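Local coordinates for protein acyl-coenzyme A oxidase 1 (Yarrowia lipolytica, PDB 5Y9D) that uses FAD to oxidise 2,3-saturated acyl-CoAs to (2E)-enoyl-CoAs, passing the electrons to oxygen to give hydrogen peroxide in peroxisomal fatty acid beta-oxidation, at residues T185-S190 and N274-R279; K501-Q506 and L522-R527; V31-E36 and A330-C335. One frame throughout, in Å; residues are numbered along the deposited sequence.

Contact 1. Residues T185-S190 and N274-R279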
ATOM      1  N   THR A 185      -3.094 -24.727  33.603  1.00 31.55           N
ATOM      2  CA  THR A 185      -3.221 -24.857  35.032  1.00 30.80           C
ATOM      3  C   THR A 185      -2.763 -26.243  35.453  1.00 32.28           C
ATOM      4  O   THR A 185      -3.184 -27.244  34.883  1.00 28.30           O
ATOM      5  CB  THR A 185      -4.626 -24.480  35.563  1.00 30.73           C
ATOM      6  OG1 THR A 185      -4.971 -25.321  36.660  1.00 27.86           O
ATOM      7  CG2 THR A 185      -5.690 -24.595  34.522  1.00 31.50           C
ATOM      8  N   TYR A 186      -1.878 -26.257  36.463  1.00 36.41           N
ATOM      9  CA  TYR A 186      -1.094 -27.430  36.848  1.00 37.08           C
ATOM     10  C   TYR A 186      -1.926 -28.381  37.664  1.00 34.22           C
ATOM     11  O   TYR A 186      -2.706 -27.955  38.481  1.00 30.87           O
ATOM     12  CB  TYR A 186       0.146 -27.048  37.663  1.00 38.62           C
ATOM     13  CG  TYR A 186       0.922 -28.279  38.080  1.00 43.01           C
ATOM     14  CD1 TYR A 186       1.535 -29.088  37.129  1.00 44.19           C
ATOM     15  CD2 TYR A 186       0.991 -28.677  39.418  1.00 46.45           C
ATOM     16  CE1 TYR A 186       2.226 -30.231  37.497  1.00 45.66           C
ATOM     17  CE2 TYR A 186       1.674 -29.824  39.800  1.00 44.65           C
ATOM     18  CZ  TYR A 186       2.290 -30.592  38.833  1.00 45.91           C
ATOM     19  OH  TYR A 186       2.961 -31.724  39.185  1.00 43.94           O
ATOM     20  N   ASP A 187      -1.766 -29.671  37.412  1.00 36.38           N
ATOM     21  CA  ASP A 187      -2.510 -30.679  38.147  1.00 41.20           C
ATOM     22  C   ASP A 187      -1.541 -31.694  38.720  1.00 39.54           C
ATOM     23  O   ASP A 187      -0.938 -32.470  37.988  1.00 42.14           O
ATOM     24  CB  ASP A 187      -3.562 -31.352  37.252  1.00 42.60           C
ATOM     25  CG  ASP A 187      -4.397 -32.389  38.000  1.00 44.63           C
ATOM     26  OD1 ASP A 187      -4.076 -32.693  39.164  1.00 48.75           O
ATOM     27  OD2 ASP A 187      -5.369 -32.916  37.421  1.00 45.69           O
ATOM     28  N   GLN A 188      -1.429 -31.690  40.041  1.00 44.39           N
ATOM     29  CA  GLN A 188      -0.435 -32.493  40.755  1.00 46.99           C
ATOM     30  C   GLN A 188      -0.819 -33.961  40.808  1.00 44.91           C
ATOM     31  O   GLN A 188       0.024 -34.814  40.599  1.00 47.90           O
ATOM     32  CB  GLN A 188      -0.264 -31.936  42.159  1.00 50.39           C
ATOM     33  CG  GLN A 188       0.896 -32.507  42.950  1.00 54.48           C
ATOM     34  CD  GLN A 188       1.118 -31.720  44.223  1.00 57.11           C
ATOM     35  OE1 GLN A 188       0.240 -30.978  44.665  1.00 61.81           O
ATOM     36  NE2 GLN A 188       2.287 -31.865  44.810  1.00 57.23           N
ATOM     37  N   ASP A 189      -2.097 -34.253  41.063  1.00 46.34           N
ATOM     38  CA  ASP A 189      -2.598 -35.629  41.070  1.00 45.60           C
ATOM     39  C   ASP A 189      -2.068 -36.410  39.886  1.00 46.18           C
ATOM     40  O   ASP A 189      -1.639 -37.533  40.056  1.00 48.66           O
ATOM     41  CB  ASP A 189      -4.136 -35.675  41.108  1.00 50.02           C
ATOM     42  CG  ASP A 189      -4.723 -35.303  42.505  1.00 58.98           C
ATOM     43  OD1 ASP A 189      -4.197 -34.382  43.175  1.00 59.41           O
ATOM     44  OD2 ASP A 189      -5.727 -35.925  42.938  1.00 67.59           O
ATOM     45  N   SER A 190      -2.052 -35.795  38.697  1.00 50.83           N
ATOM     46  CA  SER A 190      -1.630 -36.455  37.432  1.00 48.15           C
ATOM     47  C   SER A 190      -0.250 -36.020  36.867  1.00 46.25           C
ATOM     48  O   SER A 190       0.248 -36.633  35.912  1.00 45.86           O
ATOM     49  CB  SER A 190      -2.720 -36.274  36.353  1.00 47.60           C
ATOM     50  OG  SER A 190      -3.061 -34.906  36.152  1.00 50.45           O
ATOM     51  N   ASN A 274      -9.880 -28.482  28.126  1.00 34.21           N
ATOM     52  CA  ASN A 274      -9.253 -29.429  29.115  1.00 36.25           C
ATOM     53  C   ASN A 274      -8.382 -30.435  28.446  1.00 32.96           C
ATOM     54  O   ASN A 274      -8.619 -31.645  28.527  1.00 31.00           O
ATOM     55  CB  ASN A 274     -10.272 -30.139  30.044  1.00 38.78           C
ATOM     56  CG  ASN A 274     -10.900 -29.190  31.063  1.00 46.26           C
ATOM     57  OD1 ASN A 274     -10.711 -29.363  32.269  1.00 48.44           O
ATOM     58  ND2 ASN A 274     -11.665 -28.170  30.578  1.00 47.76           N
ATOM     59  N   VAL A 275      -7.406 -29.911  27.722  1.00 30.49           N
ATOM     60  CA  VAL A 275      -6.402 -30.738  27.080  1.00 29.20           C
ATOM     61  C   VAL A 275      -5.220 -30.978  28.007  1.00 27.63           C
ATOM     62  O   VAL A 275      -4.601 -30.039  28.496  1.00 27.57           O
ATOM     63  CB  VAL A 275      -5.925 -30.112  25.771  1.00 27.10           C
ATOM     64  CG1 VAL A 275      -4.756 -30.898  25.215  1.00 27.02           C
ATOM     65  CG2 VAL A 275      -7.064 -30.104  24.784  1.00 27.91           C
ATOM     66  N   ARG A 276      -4.900 -32.249  28.207  1.00 28.72           N
ATOM     67  CA  ARG A 276      -3.923 -32.654  29.194  1.00 28.64           C
ATOM     68  C   ARG A 276      -2.638 -32.903  28.491  1.00 26.94           C
ATOM     69  O   ARG A 276      -2.597 -33.619  27.487  1.00 25.91           O
ATOM     70  CB  ARG A 276      -4.412 -33.879  29.955  1.00 31.57           C
ATOM     71  CG  ARG A 276      -5.700 -33.574  30.707  1.00 35.66           C
ATOM     72  CD  ARG A 276      -6.084 -34.644  31.715  1.00 39.17           C
ATOM     73  NE  ARG A 276      -7.038 -34.097  32.702  1.00 43.79           N
ATOM     74  CZ  ARG A 276      -6.743 -33.693  33.947  1.00 41.71           C
ATOM     75  NH1 ARG A 276      -5.506 -33.782  34.444  1.00 45.07           N
ATOM     76  NH2 ARG A 276      -7.704 -33.205  34.709  1.00 40.02           N
ATOM     77  N   ILE A 277      -1.605 -32.228  28.979  1.00 26.24           N
ATOM     78  CA  ILE A 277      -0.248 -32.516  28.573  1.00 27.91           C
ATOM     79  C   ILE A 277       0.601 -32.879  29.815  1.00 28.02           C
ATOM     80  O   ILE A 277       0.338 -32.410  30.909  1.00 27.57           O
ATOM     81  CB  ILE A 277       0.386 -31.342  27.778  1.00 27.88           C
ATOM     82  CG1 ILE A 277       0.414 -30.069  28.599  1.00 28.68           C
ATOM     83  CG2 ILE A 277      -0.372 -31.098  26.479  1.00 29.24           C
ATOM     84  CD1 ILE A 277       1.107 -28.925  27.898  1.00 30.57           C
ATOM     85  N   PRO A 278       1.621 -33.710  29.645  1.00 27.92           N
ATOM     86  CA  PRO A 278       2.493 -33.868  30.804  1.00 30.20           C
ATOM     87  C   PRO A 278       3.203 -32.580  31.178  1.00 32.21           C
ATOM     88  O   PRO A 278       3.294 -31.655  30.382  1.00 30.84           O
ATOM     89  CB  PRO A 278       3.508 -34.931  30.363  1.00 29.90           C
ATOM     90  CG  PRO A 278       3.339 -35.075  28.883  1.00 29.36           C
ATOM     91  CD  PRO A 278       1.954 -34.624  28.542  1.00 27.85           C
ATOM     92  N   ARG A 279       3.710 -32.544  32.404  1.00 36.25           N
ATOM     93  CA  ARG A 279       4.377 -31.352  32.958  1.00 35.24           C
ATOM     94  C   ARG A 279       5.690 -31.052  32.215  1.00 35.28           C
ATOM     95  O   ARG A 279       6.066 -29.893  32.059  1.00 33.90           O
ATOM     96  CB  ARG A 279       4.600 -31.565  34.466  1.00 34.15           C
ATOM     97  CG  ARG A 279       5.509 -30.579  35.186  1.00 33.28           C
ATOM     98  CD  ARG A 279       5.853 -31.106  36.582  1.00 32.97           C
ATOM     99  NE  ARG A 279       7.286 -31.027  36.801  1.00 33.98           N
ATOM    100  CZ  ARG A 279       8.117 -32.060  36.868  1.00 36.70           C
ATOM    101  NH1 ARG A 279       9.411 -31.820  37.051  1.00 42.08           N
ATOM    102  NH2 ARG A 279       7.684 -33.318  36.781  1.00 34.66           N
TER
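Asp187 and Arg276 meet because their torsions send them towards one another: chi1 of -178° swings CG of Asp187 directly opposite the backbone nitrogen, while the arginine, with CG beside its nitrogen and the chain extended from CG to NE, spans the distance between the strands. NH1 of Arg276 gives a nearly straight hydrogen bond to OD2 of Asp187 at 3.1 Å, with an N-H...O angle of 167°. This is a salt bridge, yet not a coplanar one. The acceptor lies almost in the guanidinium plane, whereas the donor comes to OD2 on the anti side, 31° out of the carboxylate plane. NH2 of Arg276 stays 3.6 Å from the same OD2, so one nitrogen does the work. NH1 is gripped a second time by Gln192. With an alanine in place of Asp187, Arg276 would probably keep its bond to Gln192 but lose its matching negative charge, and its tip would be freer to swing.

At the other end of the contact the aliphatic part of Arg279 comes against the CE1 corner of the Tyr186 ring, CD lying 3.8 Å from CE1. Guanidinium and ring stand nearly at right angles, which rules out a stacked cation-pi arrangement. The polar ends are tied elsewhere: Asp191 takes the hydroxyl of Tyr186 on one carboxylate oxygen and NH2 of Arg279 on the other, while NE of Arg279 bonds to the carbonyl of Val289.

The two segments thus meet across an intervening strand. Strand 192-196 pairs antiparallel with 183-187 and with 275-278, so Asp187 and Arg276 bridge next-but-one strands near the turn of the 183-196 beta-hairpin, an arrangement belonging to the beta-sheet middle domain of the acyl-CoA dehydrogenase and oxidase family.

Contact 2. Residues K501-Q506 and L522-R527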
ATOM      1  N   LYS A 501      27.883  16.348  23.049  1.00 51.44           N
ATOM      2  CA  LYS A 501      27.349  17.656  22.617  1.00 50.39           C
ATOM      3  C   LYS A 501      27.504  17.754  21.090  1.00 48.93           C
ATOM      4  O   LYS A 501      28.492  17.256  20.523  1.00 45.45           O
ATOM      5  CB  LYS A 501      28.091  18.815  23.302  1.00 53.26           C
ATOM      6  CG  LYS A 501      27.185  19.926  23.835  1.00 56.79           C
ATOM      7  CD  LYS A 501      27.444  20.192  25.331  1.00 63.30           C
ATOM      8  CE  LYS A 501      26.182  20.545  26.119  1.00 66.03           C
ATOM      9  NZ  LYS A 501      26.190  19.939  27.485  1.00 68.22           N
ATOM     10  N   SER A 502      26.558  18.384  20.408  1.00 46.31           N
ATOM     11  CA  SER A 502      26.689  18.437  18.964  1.00 50.25           C
ATOM     12  C   SER A 502      27.926  19.253  18.581  1.00 51.27           C
ATOM     13  O   SER A 502      28.308  20.228  19.242  1.00 46.34           O
ATOM     14  CB  SER A 502      25.415  18.927  18.244  1.00 53.37           C
ATOM     15  OG  SER A 502      25.306  20.330  18.147  1.00 54.64           O
ATOM     16  N   LYS A 503      28.579  18.799  17.527  1.00 54.08           N
ATOM     17  CA  LYS A 503      29.735  19.478  17.024  1.00 56.17           C
ATOM     18  C   LYS A 503      29.300  20.604  16.086  1.00 59.63           C
ATOM     19  O   LYS A 503      30.156  21.341  15.602  1.00 63.88           O
ATOM     20  CB  LYS A 503      30.668  18.488  16.328  1.00 54.90           C
ATOM     21  CG  LYS A 503      31.219  17.434  17.271  1.00 54.33           C
ATOM     22  CD  LYS A 503      32.334  16.644  16.616  1.00 56.00           C
ATOM     23  CE  LYS A 503      33.155  15.874  17.650  1.00 56.62           C
ATOM     24  NZ  LYS A 503      34.465  15.432  17.086  1.00 52.40           N
ATOM     25  N   ILE A 504      27.988  20.771  15.861  1.00 55.38           N
ATOM     26  CA  ILE A 504      27.508  21.837  14.973  1.00 57.42           C
ATOM     27  C   ILE A 504      26.703  22.921  15.704  1.00 57.37           C
ATOM     28  O   ILE A 504      25.934  22.630  16.602  1.00 53.52           O
ATOM     29  CB  ILE A 504      26.735  21.282  13.725  1.00 58.76           C
ATOM     30  CG1 ILE A 504      25.208  21.304  13.888  1.00 57.40           C
ATOM     31  CG2 ILE A 504      27.216  19.884  13.337  1.00 59.80           C
ATOM     32  CD1 ILE A 504      24.520  22.470  13.196  1.00 58.70           C
ATOM     33  N   SER A 505      26.923  24.182  15.329  1.00 60.41           N
ATOM     34  CA  SER A 505      26.066  25.298  15.766  1.00 61.07           C
ATOM     35  C   SER A 505      25.900  26.277  14.615  1.00 58.33           C
ATOM     36  O   SER A 505      26.876  26.637  13.956  1.00 54.50           O
ATOM     37  CB  SER A 505      26.637  26.020  17.000  1.00 60.84           C
ATOM     38  OG  SER A 505      27.957  26.481  16.778  1.00 51.24           O
ATOM     39  N   GLN A 506      24.656  26.690  14.390  1.00 60.93           N
ATOM     40  CA  GLN A 506      24.269  27.580  13.286  1.00 62.27           C
ATOM     41  C   GLN A 506      23.809  28.941  13.828  1.00 63.16           C
ATOM     42  O   GLN A 506      22.801  29.019  14.539  1.00 64.89           O
ATOM     43  CB  GLN A 506      23.106  26.940  12.503  1.00 61.01           C
ATOM     44  CG  GLN A 506      23.477  26.308  11.166  1.00 60.58           C
ATOM     45  CD  GLN A 506      23.800  27.333  10.101  1.00 60.22           C
ATOM     46  OE1 GLN A 506      24.656  27.105   9.255  1.00 60.72           O
ATOM     47  NE2 GLN A 506      23.135  28.479  10.154  1.00 57.21           N
ATOM     48  N   LEU A 522      26.754  15.154   7.855  1.00 39.25           N
ATOM     49  CA  LEU A 522      25.403  14.608   7.729  1.00 39.10           C
ATOM     50  C   LEU A 522      25.160  13.716   8.920  1.00 35.79           C
ATOM     51  O   LEU A 522      24.158  13.865   9.623  1.00 33.91           O
ATOM     52  CB  LEU A 522      25.231  13.847   6.408  1.00 38.89           C
ATOM     53  CG  LEU A 522      25.377  14.774   5.200  1.00 39.47           C
ATOM     54  CD1 LEU A 522      25.516  14.022   3.890  1.00 37.97           C
ATOM     55  CD2 LEU A 522      24.234  15.768   5.157  1.00 42.36           C
ATOM     56  N   VAL A 523      26.119  12.843   9.180  1.00 36.82           N
ATOM     57  CA  VAL A 523      26.033  11.947  10.336  1.00 39.59           C
ATOM     58  C   VAL A 523      25.741  12.758  11.599  1.00 37.54           C
ATOM     59  O   VAL A 523      24.721  12.561  12.259  1.00 36.89           O
ATOM     60  CB  VAL A 523      27.320  11.118  10.515  1.00 39.63           C
ATOM     61  CG1 VAL A 523      27.334  10.403  11.855  1.00 41.27           C
ATOM     62  CG2 VAL A 523      27.452  10.096   9.393  1.00 41.49           C
ATOM     63  N   GLU A 524      26.631  13.700  11.873  1.00 39.00           N
ATOM     64  CA  GLU A 524      26.554  14.570  13.029  1.00 37.20           C
ATOM     65  C   GLU A 524      25.239  15.325  13.033  1.00 35.89           C
ATOM     66  O   GLU A 524      24.650  15.538  14.091  1.00 33.37           O
ATOM     67  CB  GLU A 524      27.751  15.537  13.034  1.00 40.25           C
ATOM     68  CG  GLU A 524      27.819  16.474  14.241  1.00 46.01           C
ATOM     69  CD  GLU A 524      27.822  15.725  15.563  1.00 50.97           C
ATOM     70  OE1 GLU A 524      28.355  14.596  15.567  1.00 61.07           O
ATOM     71  OE2 GLU A 524      27.295  16.241  16.586  1.00 52.78           O
ATOM     72  N   ALA A 525      24.746  15.711  11.855  1.00 34.97           N
ATOM     73  CA  ALA A 525      23.467  16.412  11.801  1.00 34.27           C
ATOM     74  C   ALA A 525      22.369  15.488  12.259  1.00 33.61           C
ATOM     75  O   ALA A 525      21.448  15.893  12.997  1.00 29.75           O
ATOM     76  CB  ALA A 525      23.174  16.922  10.411  1.00 36.11           C
ATOM     77  N   PHE A 526      22.481  14.233  11.840  1.00 34.57           N
ATOM     78  CA  PHE A 526      21.436  13.275  12.163  1.00 36.14           C
ATOM     79  C   PHE A 526      21.487  12.882  13.607  1.00 35.48           C
ATOM     80  O   PHE A 526      20.446  12.873  14.259  1.00 37.98           O
ATOM     81  CB  PHE A 526      21.446  12.055  11.230  1.00 38.18           C
ATOM     82  CG  PHE A 526      20.417  12.158  10.171  1.00 38.37           C
ATOM     83  CD1 PHE A 526      20.710  12.755   8.969  1.00 40.65           C
ATOM     84  CD2 PHE A 526      19.126  11.764  10.422  1.00 39.82           C
ATOM     85  CE1 PHE A 526      19.744  12.909   8.007  1.00 39.21           C
ATOM     86  CE2 PHE A 526      18.154  11.917   9.469  1.00 40.21           C
ATOM     87  CZ  PHE A 526      18.465  12.492   8.258  1.00 38.96           C
ATOM     88  N   ARG A 527      22.686  12.582  14.103  1.00 33.10           N
ATOM     89  CA  ARG A 527      22.898  12.303  15.527  1.00 33.62           C
ATOM     90  C   ARG A 527      22.398  13.420  16.461  1.00 35.65           C
ATOM     91  O   ARG A 527      21.751  13.162  17.480  1.00 37.87           O
ATOM     92  CB  ARG A 527      24.366  12.039  15.776  1.00 34.17           C
ATOM     93  CG  ARG A 527      24.806  10.718  15.197  1.00 35.55           C
ATOM     94  CD  ARG A 527      26.284  10.489  15.324  1.00 37.27           C
ATOM     95  NE  ARG A 527      26.558   9.082  15.072  1.00 41.21           N
ATOM     96  CZ  ARG A 527      27.763   8.544  14.941  1.00 44.06           C
ATOM     97  NH1 ARG A 527      28.882   9.261  15.042  1.00 44.03           N
ATOM     98  NH2 ARG A 527      27.837   7.253  14.722  1.00 49.10           N
TER
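Lys503 and Glu524 mark where the irregular segment 501-506 passes closest to helix 519-544, their CA atoms 7.1 Å apart. From the helix, Glu524 carries nearly the whole contact. Its chain first runs anti to the backbone nitrogen and then bends at chi2 (56°), which turns the carboxylate back along the loop. There OE2 of Glu524 accepts the backbone N-H of Lys503 at 3.0 Å, in an almost straight bond of 165°. The donor reaches this oxygen from well above the carboxylate plane, 53° out of it. Beside the bond, CA of Ser502 packs 3.3 Å from OE2 of Glu524. The methylene stem is used too: CG of Glu524 touches CG2 of Ile504 at 3.6 Å, the two side chains running alongside in opposite senses. Within the loop, OG of Ser502 makes a weak bond to the carbonyl of Ile504.

Charge pairing between the two residues probably plays little part, for NZ of Lys503 remains 6.4 Å from OE1 of Glu524. Arg531 adds only a long, weak ion pair to OE2. The chemistry therefore implies a loop held through its main chain by one carboxylate, with the lysine's own amine largely uninvolved.

Contact 3. Residues V31-E36 and A330-C335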
ATOM      1  N   VAL A  31      17.723  -2.393 -27.324  1.00 31.10           N
ATOM      2  CA  VAL A  31      18.796  -1.579 -27.866  1.00 33.21           C
ATOM      3  C   VAL A  31      19.141  -0.527 -26.837  1.00 31.28           C
ATOM      4  O   VAL A  31      20.310  -0.327 -26.535  1.00 31.67           O
ATOM      5  CB  VAL A  31      18.421  -0.982 -29.248  1.00 34.13           C
ATOM      6  CG1 VAL A  31      19.479  -0.003 -29.718  1.00 32.31           C
ATOM      7  CG2 VAL A  31      18.221  -2.114 -30.264  1.00 32.19           C
ATOM      8  N   GLU A  32      18.120   0.095 -26.258  1.00 31.77           N
ATOM      9  CA  GLU A  32      18.340   1.060 -25.171  1.00 34.48           C
ATOM     10  C   GLU A  32      18.976   0.477 -23.937  1.00 33.30           C
ATOM     11  O   GLU A  32      19.836   1.109 -23.342  1.00 33.42           O
ATOM     12  CB  GLU A  32      17.047   1.764 -24.778  1.00 36.60           C
ATOM     13  CG  GLU A  32      16.630   2.832 -25.790  1.00 40.46           C
ATOM     14  CD  GLU A  32      17.694   3.903 -25.994  1.00 44.89           C
ATOM     15  OE1 GLU A  32      18.348   4.325 -24.996  1.00 45.14           O
ATOM     16  OE2 GLU A  32      17.883   4.318 -27.162  1.00 49.04           O
ATOM     17  N   MET A  33      18.559  -0.719 -23.543  1.00 32.82           N
ATOM     18  CA  MET A  33      19.133  -1.356 -22.366  1.00 31.33           C
ATOM     19  C   MET A  33      20.608  -1.695 -22.554  1.00 30.68           C
ATOM     20  O   MET A  33      21.383  -1.587 -21.622  1.00 33.71           O
ATOM     21  CB  MET A  33      18.332  -2.595 -21.966  1.00 31.86           C
ATOM     22  CG  MET A  33      18.833  -3.296 -20.690  1.00 34.25           C
ATOM     23  SD  MET A  33      18.569  -2.416 -19.122  1.00 35.25           S
ATOM     24  CE  MET A  33      16.778  -2.449 -19.042  1.00 35.87           C
ATOM     25  N   ALA A  34      21.004  -2.095 -23.751  1.00 30.77           N
ATOM     26  CA  ALA A  34      22.408  -2.412 -24.034  1.00 30.87           C
ATOM     27  C   ALA A  34      23.261  -1.143 -23.936  1.00 30.95           C
ATOM     28  O   ALA A  34      24.394  -1.188 -23.447  1.00 33.43           O
ATOM     29  CB  ALA A  34      22.554  -3.071 -25.411  1.00 29.08           C
ATOM     30  N   LYS A  35      22.695  -0.021 -24.357  1.00 31.79           N
ATOM     31  CA  LYS A  35      23.356   1.287 -24.276  1.00 35.09           C
ATOM     32  C   LYS A  35      23.509   1.684 -22.830  1.00 35.38           C
ATOM     33  O   LYS A  35      24.605   2.077 -22.396  1.00 37.71           O
ATOM     34  CB  LYS A  35      22.550   2.366 -25.032  1.00 37.80           C
ATOM     35  CG  LYS A  35      22.423   2.071 -26.532  1.00 41.53           C
ATOM     36  CD  LYS A  35      21.287   2.823 -27.227  1.00 44.86           C
ATOM     37  CE  LYS A  35      21.684   4.242 -27.630  1.00 46.56           C
ATOM     38  NZ  LYS A  35      22.723   4.233 -28.700  1.00 50.29           N
ATOM     39  N   GLU A  36      22.419   1.556 -22.073  1.00 34.53           N
ATOM     40  CA  GLU A  36      22.441   1.935 -20.659  1.00 34.40           C
ATOM     41  C   GLU A  36      23.481   1.119 -19.952  1.00 33.15           C
ATOM     42  O   GLU A  36      24.197   1.636 -19.112  1.00 31.52           O
ATOM     43  CB  GLU A  36      21.112   1.692 -19.952  1.00 34.61           C
ATOM     44  CG  GLU A  36      20.012   2.655 -20.277  1.00 34.47           C
ATOM     45  CD  GLU A  36      20.206   4.059 -19.733  1.00 34.81           C
ATOM     46  OE1 GLU A  36      21.037   4.311 -18.814  1.00 33.94           O
ATOM     47  OE2 GLU A  36      19.458   4.927 -20.248  1.00 36.41           O
ATOM     48  N   ALA A 330      11.192  -1.726 -11.677  1.00 25.57           N
ATOM     49  CA  ALA A 330      10.859  -0.334 -11.997  1.00 25.49           C
ATOM     50  C   ALA A 330      11.952   0.435 -12.767  1.00 25.53           C
ATOM     51  O   ALA A 330      11.650   1.102 -13.750  1.00 29.12           O
ATOM     52  CB  ALA A 330      10.508   0.401 -10.713  1.00 23.98           C
ATOM     53  N   LEU A 331      13.193   0.366 -12.297  1.00 24.17           N
ATOM     54  CA  LEU A 331      14.268   1.146 -12.861  1.00 24.52           C
ATOM     55  C   LEU A 331      14.741   0.611 -14.205  1.00 25.53           C
ATOM     56  O   LEU A 331      15.184   1.399 -15.035  1.00 27.06           O
ATOM     57  CB  LEU A 331      15.481   1.223 -11.910  1.00 24.82           C
ATOM     58  CG  LEU A 331      15.323   2.082 -10.654  1.00 24.81           C
ATOM     59  CD1 LEU A 331      16.507   1.880  -9.732  1.00 24.34           C
ATOM     60  CD2 LEU A 331      15.148   3.556 -11.004  1.00 23.99           C
ATOM     61  N   ARG A 332      14.709  -0.709 -14.421  1.00 24.43           N
ATOM     62  CA  ARG A 332      14.968  -1.242 -15.775  1.00 24.38           C
ATOM     63  C   ARG A 332      13.857  -0.830 -16.764  1.00 25.30           C
ATOM     64  O   ARG A 332      14.123  -0.551 -17.928  1.00 25.95           O
ATOM     65  CB  ARG A 332      15.122  -2.751 -15.782  1.00 23.46           C
ATOM     66  CG  ARG A 332      16.497  -3.273 -15.354  1.00 22.86           C
ATOM     67  CD  ARG A 332      16.413  -4.781 -15.158  1.00 21.89           C
ATOM     68  NE  ARG A 332      17.701  -5.315 -14.742  1.00 22.92           N
ATOM     69  CZ  ARG A 332      17.957  -6.582 -14.425  1.00 21.18           C
ATOM     70  NH1 ARG A 332      17.009  -7.512 -14.479  1.00 22.22           N
ATOM     71  NH2 ARG A 332      19.180  -6.910 -14.056  1.00 21.28           N
ATOM     72  N   TYR A 333      12.620  -0.823 -16.287  1.00 24.43           N
ATOM     73  CA  TYR A 333      11.522  -0.337 -17.066  1.00 25.00           C
ATOM     74  C   TYR A 333      11.658   1.155 -17.350  1.00 26.06           C
ATOM     75  O   TYR A 333      11.287   1.569 -18.438  1.00 28.75           O
ATOM     76  CB  TYR A 333      10.198  -0.619 -16.373  1.00 24.90           C
ATOM     77  CG  TYR A 333       9.007  -0.259 -17.212  1.00 25.65           C
ATOM     78  CD1 TYR A 333       8.803  -0.854 -18.424  1.00 24.70           C
ATOM     79  CD2 TYR A 333       8.060   0.679 -16.772  1.00 27.74           C
ATOM     80  CE1 TYR A 333       7.709  -0.531 -19.205  1.00 25.37           C
ATOM     81  CE2 TYR A 333       6.956   0.996 -17.542  1.00 27.56           C
ATOM     82  CZ  TYR A 333       6.796   0.393 -18.767  1.00 27.00           C
ATOM     83  OH  TYR A 333       5.693   0.684 -19.558  1.00 30.28           O
ATOM     84  N   ALA A 334      12.201   1.940 -16.408  1.00 24.53           N
ATOM     85  CA  ALA A 334      12.347   3.402 -16.568  1.00 24.95           C
ATOM     86  C   ALA A 334      13.324   3.755 -17.657  1.00 26.21           C
ATOM     87  O   ALA A 334      13.167   4.750 -18.369  1.00 28.22           O
ATOM     88  CB  ALA A 334      12.822   4.058 -15.265  1.00 24.20           C
ATOM     89  N   CYS A 335      14.378   2.974 -17.728  1.00 27.50           N
ATOM     90  CA  CYS A 335      15.364   3.113 -18.764  1.00 30.23           C
ATOM     91  C   CYS A 335      14.868   2.740 -20.165  1.00 29.85           C
ATOM     92  O   CYS A 335      15.546   3.010 -21.130  1.00 34.40           O
ATOM     93  CB  CYS A 335      16.552   2.235 -18.443  1.00 30.15           C
ATOM     94  SG  CYS A 335      17.441   2.736 -16.970  1.00 31.85           S
TER
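Glu36 turns one face of its flat carboxylate to Cys335, whose SG stands over CD of Glu36 at 4.1 Å. The guanidinium of Arg332, the other flat group here, lies beyond the contact, bound by Asp645 and the carbonyl of Gly659, so that, of the side chain, the aliphatic stem meets helix 28-38. Against that stem comes the tip of Met33. Leaving CA opposite the backbone nitrogen and folding at chi2 and chi3 (70° and 66°), the thioether chain places CE of Met33 3.7 Å from CB of Arg332. The same methyl rests 3.4 Å from the carbonyl oxygen of Arg332. Three residues further along the helix, CG of Glu36 packs 3.9 Å from CB of Cys335.

No hydrogen bond joins the two segments directly. Lys350 does so instead, pairing with Glu32 and Glu36 while also bonding to the carbonyl of Cys335. A nonpolar seam of methyl, methylene and sulfur atoms is thus bordered by two acids, Glu36 buried and Glu32 partly exposed, whose negative charge is probably balanced by Lys350 together with Arg637 for Glu36 and Arg338 for Glu32.

Overall arrangement
Followed from the N terminus, the chain opens contact 3 first, at helix 28-38, and closes it only 294 residues later in the last turns of helix 306-334, tying the start of the chain to the C-alpha1 domain. Contact 1 is nested inside that long loop: its own 83-residue excursion contains strands but no helix and returns within the middle beta domain. Contact 2 comes afterwards, in series with both, where segment 501-506 lies against helix 519-544 of the C-terminal helical region after a short 15-residue excursion. None of the loops cross. The sites stay apart: contacts 1 and 3 lie about 65 Å between centres, on opposite sides of the chain's centre, and contacts 2 and 3 about 39 Å.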